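Local coordinates for putative HMP/thiamine permease protein YkoE (Bacillus subtilis, PDB 5EDL) that binds thiamine as the S component of an energy-coupling factor transporter and probably carries it or its hydroxymethylpyrimidine relatives across the membrane, at residues L95-V100 with M119-A124. Sequence-based numbering, arbitrary orientation.
Sequences LGAEAV and MGSSVA. With MPG ([(Z)-octadec-9-enyl] (2R)-2,3-bis(oxidanyl)propanoate), chain C; MPG ([(Z)-octadec-9-enyl] (2R)-2,3-bis(oxidanyl)propanoate), chain D.
Gly96 and Gly120 face each other where segment 95-100 of helix 85-103 packs on segment 119-124 of helix 111-132, the axes of these segments 6.9 Å apart. With no CB on either residue, backbone lies on backbone: Gly120 CA sits 3.5 Å from Gly96 O in a CA-H...O contact, bent to 142° at the hydrogen. Gly96 O is buried here without a conventional hydrogen-bond partner, so this weak contact is what it meets across the interface. On one flank the methyl of Ala124 packs against Gly96, CB to CA 4.0 Å. On the other, Ser121 OG lies 3.4 Å from Ala97 CB; its chi1 of -67° sets the hydroxyl anti to the carbonyl carbon, and its hydrogen bond goes to Gln93 O, one turn back on the facing helix. This is a glycine-mediated, small-residue crossing of two membrane helices, the two segments running roughly antiparallel (139°), within the helical bundle that holds thiamine; the side chain of Ser121 is about 8 Å from the bound thiamine. Two lipid tails lie against the pair. The chain D monoolein-like tail brings C8 to 3.4 Å from Ala124 CB, while the chain C tail runs over Ala99 and touches Glu98 CG with C7 at 3.5 Å. Glu98 bends at chi2, and its carboxylate leads away from helix 111-132 to hydrogen bonds with Leu65 N, Gly62 N and Trp106 NE1.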
loop_
_atom_site.group_PDB
_atom_site.type_symbol
_atom_site.label_atom_id
_atom_site.label_comp_id
_atom_site.label_asym_id
_atom_site.label_seq_id
_atom_site.Cartn_x
_atom_site.Cartn_y
_atom_site.Cartn_z
ATOM N N LEU A 95 2.819 8.798 3.525
ATOM C CA LEU A 95 4.064 9.569 3.491
ATOM C C LEU A 95 5.275 8.657 3.485
ATOM O O LEU A 95 6.266 8.925 2.794
ATOM C CB LEU A 95 4.153 10.517 4.696
ATOM C CG LEU A 95 3.146 11.677 4.728
ATOM C CD1 LEU A 95 3.160 12.355 6.102
ATOM C CD2 LEU A 95 3.423 12.702 3.622
ATOM N N GLY A 96 5.201 7.592 4.285
ATOM C CA GLY A 96 6.255 6.588 4.324
ATOM C C GLY A 96 6.492 5.904 2.981
ATOM O O GLY A 96 7.645 5.700 2.564
ATOM N N ALA A 97 5.409 5.536 2.303
ATOM C CA ALA A 97 5.508 4.949 0.955
ATOM C C ALA A 97 5.954 5.989 -0.081
ATOM O O ALA A 97 6.835 5.730 -0.896
ATOM C CB ALA A 97 4.186 4.340 0.555
ATOM N N GLU A 98 5.343 7.163 -0.035
ATOM C CA GLU A 98 5.657 8.232 -0.971
ATOM C C GLU A 98 7.134 8.625 -0.893
ATOM O O GLU A 98 7.731 8.963 -1.904
ATOM C CB GLU A 98 4.775 9.452 -0.703
ATOM C CG GLU A 98 4.846 10.527 -1.789
ATOM C CD GLU A 98 4.117 10.121 -3.066
ATOM O OE1 GLU A 98 2.956 9.668 -2.990
ATOM O OE2 GLU A 98 4.716 10.255 -4.149
ATOM N N ALA A 99 7.714 8.591 0.307
ATOM C CA ALA A 99 9.113 8.979 0.482
ATOM C C ALA A 99 10.056 8.112 -0.376
ATOM O O ALA A 99 11.073 8.588 -0.869
ATOM C CB ALA A 99 9.506 8.898 1.960
ATOM N N VAL A 100 9.714 6.844 -0.538
ATOM C CA VAL A 100 10.535 5.929 -1.336
ATOM C C VAL A 100 10.401 6.253 -2.839
ATOM O O VAL A 100 11.374 6.163 -3.595
ATOM C CB VAL A 100 10.151 4.457 -1.050
ATOM C CG1 VAL A 100 10.670 3.516 -2.141
ATOM C CG2 VAL A 100 10.657 4.037 0.329
ATOM N N MET A 119 7.896 -1.151 3.009
ATOM C CA MET A 119 8.685 -1.040 4.240
ATOM C C MET A 119 8.726 0.389 4.785
ATOM O O MET A 119 8.825 0.594 6.001
ATOM C CB MET A 119 10.105 -1.551 3.998
ATOM C CG MET A 119 10.151 -3.060 3.760
ATOM S SD MET A 119 11.706 -3.683 3.074
ATOM C CE MET A 119 12.851 -3.123 4.329
ATOM N N GLY A 120 8.656 1.372 3.889
ATOM C CA GLY A 120 8.573 2.765 4.295
ATOM C C GLY A 120 7.314 2.994 5.118
ATOM O O GLY A 120 7.340 3.674 6.145
ATOM N N SER A 121 6.207 2.410 4.675
ATOM C CA SER A 121 4.964 2.515 5.426
ATOM C C SER A 121 5.091 1.776 6.762
ATOM O O SER A 121 4.583 2.238 7.770
ATOM C CB SER A 121 3.778 1.960 4.629
ATOM O OG SER A 121 3.507 2.757 3.487
ATOM N N SER A 122 5.760 0.627 6.741
ATOM C CA SER A 122 6.004 -0.145 7.951
ATOM C C SER A 122 6.721 0.716 9.000
ATOM O O SER A 122 6.301 0.786 10.150
ATOM C CB SER A 122 6.833 -1.392 7.643
ATOM O OG SER A 122 6.125 -2.284 6.807
ATOM N N VAL A 123 7.797 1.373 8.588
ATOM C CA VAL A 123 8.569 2.208 9.490
ATOM C C VAL A 123 7.762 3.408 10.002
ATOM O O VAL A 123 7.762 3.700 11.211
ATOM C CB VAL A 123 9.860 2.707 8.811
ATOM C CG1 VAL A 123 10.546 3.757 9.672
ATOM C CG2 VAL A 123 10.805 1.539 8.532
ATOM N N ALA A 124 7.083 4.105 9.093
ATOM C CA ALA A 124 6.306 5.288 9.463
ATOM C C ALA A 124 5.174 4.944 10.448
ATOM O O ALA A 124 4.932 5.677 11.407
ATOM C CB ALA A 124 5.735 5.957 8.223
HETATM C C2 MPG C . 9.207 11.915 4.300
HETATM C C3 MPG C . 9.461 12.243 2.845
HETATM C C4 MPG C . 8.175 12.094 2.061
HETATM C C5 MPG C . 7.274 13.269 2.359
HETATM C C6 MPG C . 6.841 13.919 1.067
HETATM C C7 MPG C . 5.831 13.029 0.387
HETATM C C8 MPG C . 5.043 13.833 -0.622
HETATM C C9 MPG C . 5.823 13.895 -1.916
HETATM C C10 MPG C . 5.290 14.390 -3.056
HETATM C C11 MPG C . 3.876 14.923 -3.127
HETATM C C12 MPG C . 3.926 16.309 -3.732
HETATM C C13 MPG C . 4.365 16.236 -5.183
HETATM C C14 MPG C . 5.779 16.750 -5.366
HETATM C C15 MPG C . 5.911 17.440 -6.706
HETATM C C16 MPG C . 7.159 16.956 -7.409
HETATM C C17 MPG C . 7.201 17.502 -8.816
HETATM C C18 MPG C . 8.012 16.562 -9.679
HETATM O O1 MPG C . 10.956 10.848 5.514
HETATM C C1 MPG C . 10.484 12.105 5.088
HETATM C C2 MPG D . 3.000 11.467 14.420
HETATM C C3 MPG D . 3.889 10.376 13.856
HETATM C C4 MPG D . 4.835 10.978 12.840
HETATM C C5 MPG D . 5.578 9.912 12.058
HETATM C C6 MPG D . 6.320 10.592 10.925
HETATM C C7 MPG D . 7.317 9.648 10.276
HETATM C C8 MPG D . 6.792 9.143 8.945
HETATM C C9 MPG D . 7.398 9.909 7.787
HETATM C C10 MPG D . 8.338 9.335 7.004
HETATM C C11 MPG D . 8.803 7.914 7.265
HETATM C C12 MPG D . 10.292 7.796 7.011
HETATM C C13 MPG D . 10.609 6.428 6.448
HETATM O O1 MPG D . 0.758 11.501 15.275
HETATM C C1 MPG D . 2.018 10.874 15.403
HETATM C CXD MPG D . -1.377 11.897 16.605
HETATM O O2 MPG D . -1.842 12.991 15.849
HETATM C C21 MPG D . -1.786 12.088 18.052
HETATM O O3 MPG D . -3.168 11.839 18.198
HETATM O O4 MPG D . 0.816 11.962 17.495
HETATM C CX3 MPG D . 0.134 11.797 16.503
#